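Local coordinates for 3-hexulose-6-phosphate synthase (Mycobacterium gastri, PDB 3AJX), which is a magnesium-binding enzyme of the orotidine 5'-phosphate decarboxylase / HUMPS family, built as a closed eight-stranded TIM barrel, at residues 42-47 with 71-76; 187-192 with 200-205; 170-175 with 181-186. The protein carries 1 engineered substitution. One frame throughout, in Å; residues are numbered along the deposited sequence.

Contact 1: residues 42-47 with 71-76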
loop_
_atom_site.group_PDB
_atom_site.type_symbol
_atom_site.label_atom_id
_atom_site.label_comp_id
_atom_site.label_asym_id
_atom_site.label_seq_id
_atom_site.Cartn_x
_atom_site.Cartn_y
_atom_site.Cartn_z
ATOM N N SER A 42 3.194 -6.019 -14.330
ATOM C CA SER A 42 3.161 -7.062 -15.353
ATOM C C SER A 42 2.317 -8.277 -14.971
ATOM O O SER A 42 1.815 -8.977 -15.846
ATOM C CB SER A 42 4.584 -7.515 -15.719
ATOM O OG SER A 42 5.265 -8.057 -14.604
ATOM N N VAL A 43 2.145 -8.535 -13.676
ATOM C CA VAL A 43 1.336 -9.686 -13.287
ATOM C C VAL A 43 -0.131 -9.429 -13.644
ATOM O O VAL A 43 -0.866 -10.354 -13.994
ATOM C CB VAL A 43 1.479 -10.017 -11.775
ATOM C CG1 VAL A 43 0.947 -8.880 -10.921
ATOM C CG2 VAL A 43 0.752 -11.321 -11.462
ATOM N N ILE A 44 -0.548 -8.168 -13.564
ATOM C CA ILE A 44 -1.913 -7.781 -13.903
ATOM C C ILE A 44 -2.140 -8.016 -15.393
ATOM O O ILE A 44 -3.147 -8.593 -15.805
ATOM C CB ILE A 44 -2.163 -6.279 -13.623
ATOM C CG1 ILE A 44 -2.059 -6.000 -12.125
ATOM C CG2 ILE A 44 -3.539 -5.863 -14.150
ATOM C CD1 ILE A 44 -2.078 -4.518 -11.794
ATOM N N THR A 45 -1.188 -7.560 -16.195
ATOM C CA THR A 45 -1.273 -7.693 -17.640
ATOM C C THR A 45 -1.308 -9.150 -18.075
ATOM O O THR A 45 -2.082 -9.524 -18.955
ATOM C CB THR A 45 -0.084 -6.995 -18.311
ATOM O OG1 THR A 45 0.006 -5.650 -17.823
ATOM C CG2 THR A 45 -0.261 -6.970 -19.822
ATOM N N ALA A 46 -0.476 -9.970 -17.444
ATOM C CA ALA A 46 -0.409 -11.391 -17.776
ATOM C C ALA A 46 -1.715 -12.118 -17.472
ATOM O O ALA A 46 -2.191 -12.921 -18.274
ATOM C CB ALA A 46 0.740 -12.043 -17.018
ATOM N N VAL A 47 -2.295 -11.836 -16.310
ATOM C CA VAL A 47 -3.539 -12.483 -15.919
ATOM C C VAL A 47 -4.712 -12.048 -16.792
ATOM O O VAL A 47 -5.548 -12.873 -17.166
ATOM C CB VAL A 47 -3.869 -12.202 -14.438
ATOM C CG1 VAL A 47 -5.241 -12.768 -14.087
ATOM C CG2 VAL A 47 -2.804 -12.826 -13.552
ATOM N N ASP A 71 -4.499 4.919 -12.502
ATOM C CA ASP A 71 -4.241 4.971 -13.931
ATOM C C ASP A 71 -3.268 3.907 -14.431
ATOM O O ASP A 71 -3.549 3.226 -15.418
ATOM C CB ASP A 71 -3.721 6.351 -14.330
ATOM C CG ASP A 71 -4.014 6.678 -15.780
ATOM O OD1 ASP A 71 -5.204 6.674 -16.158
ATOM O OD2 ASP A 71 -3.061 6.937 -16.542
ATOM N N ILE A 72 -2.130 3.753 -13.767
ATOM C CA ILE A 72 -1.168 2.766 -14.241
ATOM C C ILE A 72 -1.693 1.337 -14.114
ATOM O O ILE A 72 -1.385 0.483 -14.949
ATOM C CB ILE A 72 0.213 2.922 -13.539
ATOM C CG1 ILE A 72 0.102 2.644 -12.037
ATOM C CG2 ILE A 72 0.760 4.325 -13.805
ATOM C CD1 ILE A 72 1.434 2.777 -11.298
ATOM N N ALA A 73 -2.504 1.076 -13.090
ATOM C CA ALA A 73 -3.071 -0.258 -12.905
ATOM C C ALA A 73 -4.129 -0.528 -13.982
ATOM O O ALA A 73 -4.192 -1.625 -14.545
ATOM C CB ALA A 73 -3.683 -0.380 -11.508
ATOM N N PHE A 74 -4.960 0.471 -14.266
ATOM C CA PHE A 74 -5.990 0.333 -15.294
ATOM C C PHE A 74 -5.338 0.111 -16.655
ATOM O O PHE A 74 -5.763 -0.753 -17.425
ATOM C CB PHE A 74 -6.867 1.591 -15.352
ATOM C CG PHE A 74 -7.849 1.709 -14.216
ATOM C CD1 PHE A 74 -8.115 2.951 -13.645
ATOM C CD2 PHE A 74 -8.524 0.593 -13.734
ATOM C CE1 PHE A 74 -9.038 3.079 -12.612
ATOM C CE2 PHE A 74 -9.454 0.712 -12.698
ATOM C CZ PHE A 74 -9.710 1.958 -12.138
ATOM N N LYS A 75 -4.304 0.892 -16.945
ATOM C CA LYS A 75 -3.608 0.776 -18.219
ATOM C C LYS A 75 -2.916 -0.573 -18.360
ATOM O O LYS A 75 -2.719 -1.064 -19.473
ATOM C CB LYS A 75 -2.596 1.914 -18.371
ATOM C CG LYS A 75 -3.262 3.254 -18.665
ATOM C CD LYS A 75 -2.260 4.369 -18.908
ATOM C CE LYS A 75 -2.978 5.622 -19.402
ATOM N NZ LYS A 75 -2.032 6.688 -19.836
ATOM N N ALA A 76 -2.567 -1.175 -17.226
ATOM C CA ALA A 76 -1.906 -2.475 -17.223
ATOM C C ALA A 76 -2.907 -3.613 -17.419
ATOM O O ALA A 76 -2.516 -4.775 -17.525
ATOM C CB ALA A 76 -1.137 -2.671 -15.918
#

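Contact 2: residues 187-192 with 200-205. With SO4 (sulfate ion), chain G.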
loop_
_atom_site.group_PDB
_atom_site.type_symbol
_atom_site.label_atom_id
_atom_site.label_comp_id
_atom_site.label_asym_id
_atom_site.label_seq_id
_atom_site.Cartn_x
_atom_site.Cartn_y
_atom_site.Cartn_z
ATOM N N GLY A 187 -7.369 -17.647 1.193
ATOM C CA GLY A 187 -6.779 -18.867 1.717
ATOM C C GLY A 187 -7.606 -20.120 1.492
ATOM O O GLY A 187 -7.055 -21.209 1.327
ATOM N N ALA A 188 -8.927 -19.980 1.492
ATOM C CA ALA A 188 -9.802 -21.125 1.280
ATOM C C ALA A 188 -9.532 -21.739 -0.092
ATOM O O ALA A 188 -9.740 -22.938 -0.302
ATOM C CB ALA A 188 -11.265 -20.698 1.387
ATOM N N ILE A 189 -9.059 -20.918 -1.025
ATOM C CA ILE A 189 -8.770 -21.400 -2.366
ATOM C C ILE A 189 -7.286 -21.718 -2.590
ATOM O O ILE A 189 -6.941 -22.873 -2.851
ATOM C CB ILE A 189 -9.253 -20.394 -3.443
ATOM C CG1 ILE A 189 -10.781 -20.284 -3.399
ATOM C CG2 ILE A 189 -8.802 -20.850 -4.829
ATOM C CD1 ILE A 189 -11.364 -19.293 -4.396
ATOM N N TYR A 190 -6.407 -20.722 -2.475
ATOM C CA TYR A 190 -4.987 -20.980 -2.717
ATOM C C TYR A 190 -4.289 -21.837 -1.661
ATOM O O TYR A 190 -3.217 -22.391 -1.915
ATOM C CB TYR A 190 -4.203 -19.665 -2.938
ATOM C CG TYR A 190 -4.087 -18.728 -1.751
ATOM C CD1 TYR A 190 -4.834 -17.550 -1.691
ATOM C CD2 TYR A 190 -3.203 -18.994 -0.705
ATOM C CE1 TYR A 190 -4.701 -16.659 -0.622
ATOM C CE2 TYR A 190 -3.063 -18.110 0.368
ATOM C CZ TYR A 190 -3.815 -16.948 0.403
ATOM O OH TYR A 190 -3.686 -16.080 1.465
ATOM N N GLY A 191 -4.897 -21.962 -0.485
ATOM C CA GLY A 191 -4.296 -22.761 0.571
ATOM C C GLY A 191 -4.768 -24.205 0.583
ATOM O O GLY A 191 -4.335 -25.000 1.422
ATOM N N ALA A 192 -5.641 -24.555 -0.355
ATOM C CA ALA A 192 -6.181 -25.911 -0.432
ATOM C C ALA A 192 -5.346 -26.855 -1.294
ATOM O O ALA A 192 -4.646 -26.425 -2.211
ATOM C CB ALA A 192 -7.610 -25.862 -0.955
ATOM N N LYS A 200 -14.958 -24.342 -6.768
ATOM C CA LYS A 200 -16.231 -24.887 -7.235
ATOM C C LYS A 200 -17.228 -25.008 -6.087
ATOM O O LYS A 200 -18.399 -24.649 -6.221
ATOM C CB LYS A 200 -16.016 -26.261 -7.881
ATOM C CG LYS A 200 -17.271 -26.836 -8.531
ATOM C CD LYS A 200 -17.033 -28.208 -9.149
ATOM C CE LYS A 200 -18.280 -28.682 -9.893
ATOM N NZ LYS A 200 -18.113 -30.036 -10.492
ATOM N N GLU A 201 -16.755 -25.509 -4.952
ATOM C CA GLU A 201 -17.606 -25.683 -3.782
ATOM C C GLU A 201 -18.059 -24.346 -3.196
ATOM O O GLU A 201 -19.183 -24.223 -2.706
ATOM C CB GLU A 201 -16.868 -26.527 -2.741
ATOM C CG GLU A 201 -16.612 -27.949 -3.235
ATOM C CD GLU A 201 -15.516 -28.667 -2.471
ATOM O OE1 GLU A 201 -14.369 -28.172 -2.473
ATOM O OE2 GLU A 201 -15.801 -29.729 -1.877
ATOM N N LEU A 202 -17.187 -23.344 -3.237
ATOM C CA LEU A 202 -17.559 -22.024 -2.737
ATOM C C LEU A 202 -18.673 -21.469 -3.629
ATOM O O LEU A 202 -19.659 -20.909 -3.142
ATOM C CB LEU A 202 -16.345 -21.092 -2.762
ATOM C CG LEU A 202 -15.382 -21.254 -1.588
ATOM C CD1 LEU A 202 -14.040 -20.630 -1.932
ATOM C CD2 LEU A 202 -15.988 -20.617 -0.339
ATOM N N ARG A 203 -18.504 -21.641 -4.936
ATOM C CA ARG A 203 -19.475 -21.190 -5.926
ATOM C C ARG A 203 -20.831 -21.871 -5.732
ATOM O O ARG A 203 -21.880 -21.231 -5.815
ATOM C CB ARG A 203 -18.949 -21.496 -7.333
ATOM C CG ARG A 203 -20.016 -21.537 -8.421
ATOM C CD ARG A 203 -20.608 -20.168 -8.676
ATOM N NE ARG A 203 -19.622 -19.263 -9.259
ATOM C CZ ARG A 203 -19.852 -17.984 -9.537
ATOM N NH1 ARG A 203 -21.043 -17.450 -9.288
ATOM N NH2 ARG A 203 -18.892 -17.240 -10.064
ATOM N N ALA A 204 -20.797 -23.172 -5.474
ATOM C CA ALA A 204 -22.014 -23.951 -5.292
ATOM C C ALA A 204 -22.847 -23.517 -4.093
ATOM O O ALA A 204 -24.066 -23.689 -4.086
ATOM C CB ALA A 204 -21.662 -25.431 -5.172
ATOM N N ALA A 205 -22.195 -22.960 -3.080
ATOM C CA ALA A 205 -22.891 -22.524 -1.875
ATOM C C ALA A 205 -23.657 -21.222 -2.093
ATOM O O ALA A 205 -24.505 -20.851 -1.280
ATOM C CB ALA A 205 -21.895 -22.362 -0.728
HETATM S S SO4 G . -8.863 -14.375 2.684
HETATM O O1 SO4 G . -7.742 -15.276 3.027
HETATM O O2 SO4 G . -9.077 -13.391 3.763
HETATM O O3 SO4 G . -10.091 -15.172 2.504
HETATM O O4 SO4 G . -8.548 -13.669 1.428
#

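Contact 3: residues 170-175 with 181-186. With SO4 (sulfate ion), chain G.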
loop_
_atom_site.group_PDB
_atom_site.type_symbol
_atom_site.label_atom_id
_atom_site.label_comp_id
_atom_site.label_asym_id
_atom_site.label_seq_id
_atom_site.Cartn_x
_atom_site.Cartn_y
_atom_site.Cartn_z
ATOM N N ALA A 170 -18.664 -22.606 4.641
ATOM C CA ALA A 170 -19.545 -22.508 5.800
ATOM C C ALA A 170 -20.112 -21.110 6.033
ATOM O O ALA A 170 -21.225 -20.967 6.543
ATOM C CB ALA A 170 -18.809 -22.981 7.055
ATOM N N THR A 171 -19.359 -20.080 5.659
ATOM C CA THR A 171 -19.812 -18.708 5.866
ATOM C C THR A 171 -20.371 -17.997 4.630
ATOM O O THR A 171 -20.819 -16.854 4.722
ATOM C CB THR A 171 -18.682 -17.840 6.475
ATOM O OG1 THR A 171 -17.473 -18.035 5.733
ATOM C CG2 THR A 171 -18.448 -18.210 7.937
ATOM N N ILE A 172 -20.355 -18.663 3.480
ATOM C CA ILE A 172 -20.893 -18.058 2.266
ATOM C C ILE A 172 -22.354 -17.640 2.468
ATOM O O ILE A 172 -22.741 -16.538 2.093
ATOM C CB ILE A 172 -20.780 -19.026 1.055
ATOM C CG1 ILE A 172 -19.356 -18.989 0.492
ATOM C CG2 ILE A 172 -21.786 -18.649 -0.032
ATOM C CD1 ILE A 172 -19.002 -17.683 -0.214
ATOM N N PRO A 173 -23.184 -18.516 3.066
ATOM C CA PRO A 173 -24.590 -18.150 3.278
ATOM C C PRO A 173 -24.770 -16.871 4.089
ATOM O O PRO A 173 -25.607 -16.032 3.757
ATOM C CB PRO A 173 -25.159 -19.374 3.994
ATOM C CG PRO A 173 -24.374 -20.490 3.388
ATOM C CD PRO A 173 -22.962 -19.933 3.411
ATOM N N ALA A 174 -23.988 -16.721 5.154
ATOM C CA ALA A 174 -24.085 -15.535 5.996
ATOM C C ALA A 174 -23.669 -14.286 5.222
ATOM O O ALA A 174 -24.269 -13.224 5.372
ATOM C CB ALA A 174 -23.215 -15.699 7.237
ATOM N N VAL A 175 -22.638 -14.420 4.396
ATOM C CA VAL A 175 -22.151 -13.301 3.597
ATOM C C VAL A 175 -23.208 -12.855 2.592
ATOM O O VAL A 175 -23.448 -11.659 2.415
ATOM C CB VAL A 175 -20.848 -13.681 2.850
ATOM C CG1 VAL A 175 -20.452 -12.581 1.871
ATOM C CG2 VAL A 175 -19.731 -13.904 3.857
ATOM N N GLU A 181 -22.375 -8.029 -2.429
ATOM C CA GLU A 181 -22.409 -8.106 -3.885
ATOM C C GLU A 181 -21.339 -9.095 -4.337
ATOM O O GLU A 181 -21.466 -9.738 -5.382
ATOM C CB GLU A 181 -22.118 -6.727 -4.485
ATOM C CG GLU A 181 -22.111 -6.667 -6.005
ATOM C CD GLU A 181 -23.460 -7.007 -6.616
ATOM O OE1 GLU A 181 -24.480 -6.952 -5.895
ATOM O OE2 GLU A 181 -23.501 -7.314 -7.827
ATOM N N VAL A 182 -20.289 -9.207 -3.529
ATOM C CA VAL A 182 -19.168 -10.091 -3.822
ATOM C C VAL A 182 -18.642 -10.770 -2.563
ATOM O O VAL A 182 -18.510 -10.140 -1.516
ATOM C CB VAL A 182 -17.984 -9.299 -4.442
ATOM C CG1 VAL A 182 -16.839 -10.249 -4.780
ATOM C CG2 VAL A 182 -18.444 -8.546 -5.687
ATOM N N ALA A 183 -18.361 -12.065 -2.668
ATOM C CA ALA A 183 -17.781 -12.816 -1.567
ATOM C C ALA A 183 -16.349 -13.077 -2.029
ATOM O O ALA A 183 -16.137 -13.621 -3.113
ATOM C CB ALA A 183 -18.521 -14.136 -1.361
ATOM N N VAL A 184 -15.373 -12.666 -1.224
ATOM C CA VAL A 184 -13.967 -12.856 -1.568
ATOM C C VAL A 184 -13.393 -14.052 -0.824
ATOM O O VAL A 184 -13.587 -14.193 0.381
ATOM C CB VAL A 184 -13.117 -11.617 -1.197
ATOM C CG1 VAL A 184 -11.664 -11.838 -1.602
ATOM C CG2 VAL A 184 -13.675 -10.384 -1.879
ATOM N N ALA A 185 -12.693 -14.914 -1.548
ATOM C CA ALA A 185 -12.077 -16.082 -0.937
ATOM C C ALA A 185 -10.597 -16.123 -1.308
ATOM O O ALA A 185 -10.243 -16.107 -2.489
ATOM C CB ALA A 185 -12.777 -17.355 -1.408
ATOM N N GLY A 186 -9.741 -16.160 -0.293
ATOM C CA GLY A 186 -8.307 -16.213 -0.520
ATOM C C GLY A 186 -7.714 -17.542 -0.087
ATOM O O GLY A 186 -7.580 -18.457 -0.899
HETATM S S SO4 G . -8.863 -14.375 2.684
HETATM O O1 SO4 G . -7.742 -15.276 3.027
HETATM O O2 SO4 G . -9.077 -13.391 3.763
HETATM O O3 SO4 G . -10.091 -15.172 2.504
HETATM O O4 SO4 G . -8.548 -13.669 1.428
#

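Contact 1: residues 42-47 with 71-76
Thr45 holds OG1 beside its own backbone N and anti to its carbonyl carbon (chi1 -52°), which delivers the hydroxyl to the carbonyl of Ala76. One residue earlier, Ile44 keeps CG1 beside its backbone N (chi1 -65°), which leaves the CG2 branch anti to N and facing the same carbonyl, while CG1 and CD1 run on toward Ala73. The contact joins outer helix 42-50 of the TIM barrel to the C-terminal end of helix 66-75 and to Ala76 just after it; the two helices precede and follow strand 55-62.

Its polar element is the bond from Thr45 OG1 to Ala76 O, 2.7 Å long. The donor lies in the carbonyl plane on a lone pair, with a C=O...donor angle of 128°. Beside this bond the contact is apolar: Ile44 CG2 stands 4.4 Å from Ala76 CB, and Ile44 CD1 is an equal 4.4 Å from Ala73 CB. Ile44 also packs on Val56 and Ala58 of strand 55-62, and Ala73 touches Met60 there, so these side chains fill the seam between helices and barrel wall. Thr45 is exposed to solvent, whereas Ile44 and Ala73 are buried. Ala76 O thus meets two neighbours from one helix, the hydroxyl of Thr45 and, 3.7 Å away, the CG2 methyl of Ile44.

Contact 2: residues 187-192 with 200-205
Leu202 and Ile189 form the heart of this apolar contact between the two helices that follow the eighth strand of the TIM barrel, the short helix 187-190 and the terminal helix 195-204. A single methyl does the work on one side. Leu202 CD1 sits 3.6 Å from Ile189 CG1 and 3.9 Å from Ile189 CD1, the two side chains crossing obliquely, and Ala188 CB adds a looser touch at 4.3 Å from the same Leu202 CD1. Leu202 has CG beside its backbone N (chi1 -81°), and its branch end projects across the gap to meet the flank of the isoleucine. Both side chains also pack on strand 2-7, Ile189 on Val5 and Leu202 on Leu3. Within the short helix, Gly187 CA lies over a face of the Tyr190 ring, 3.7 Å above its plane and toward the rim.

The polar interactions involve other residues of the two segments. Arg203 is held by a salt bridge to Asp27 and a hydrogen bond to Tyr25 O. At the start of the short helix, Gly187 N donates to O1 of a sulfate ion that Gln140, Gly166 and Gly186 also bind. An anion at the N-terminus of a short helix after strand eight is consistent with the phosphate-binding position of many TIM barrels, though this sulfate probably came from the crystallisation liquor. The bond from Gly187 N to sulfate O1 is 3.0 Å long and nearly straight, at 178°.

Contact 3: residues 170-175 with 181-186
Gly186 N donates a 3.0 Å hydrogen bond to O3 of the sulfate ion, somewhat bent at 146°, at the end of the strand whose Ala183 packs against Ile172 and Val175. Gly186 occupies the N-cap position of the next helix, and with no side chain to interfere its CA comes within 3.2 Å of sulfate O4.

Further back along the strand the contact is wholly apolar. Ala183 CB points at helix 172-177 and is met by two methyls from one helical face: Ile172 CD1 at 3.8 Å and Val175 CG1 at 4.1 Å. The two residues are three apart, so their side chains come to the alanine methyl from successive turns. Ile172 reaches it by a double bend: CG1 lies beside the backbone N (chi1 -80°), and the second torsion (chi2 -70°) folds CD1 toward the strand. Val175 points more directly, holding CG1 anti to its backbone N. The CA atoms of Val175 and Ala183 are 6.8 Å apart across this small residue.

Helix 172-177 is the crossover of the right-handed beta-alpha-beta unit that joins strand 161-164 to 182-185. Strand 182-185 bonds on one side to strand 161-164 and on the other to strand 2-7, closing the barrel. Helix 195-204 touches both segments, its Leu202 packing on Ile172 of the helix and Ala185 of the strand.

Contacts 2 and 3 are buried neighbours, their centres 10 Å apart where the barrel closes, whereas contact 1 lies across the chain's centre from contact 3 and is only partly buried. Leu202 joins the two neighbours: its CD1 reaches Ala185 CB at 3.5 Å, while its CD2 packs 3.8 Å from Ile172 CG1. Both also share the sulfate through adjacent backbone amides. Contact 3 sets a helix on a barrel strand, while contacts 1 and 2 pair elements of the outer helical layer, outside the strands. Between segments, 187-192/200-205 and 170-175/181-186 rely on aliphatic packing alone; 42-47/71-76, nearer solvent, adds a side-chain to backbone hydrogen bond.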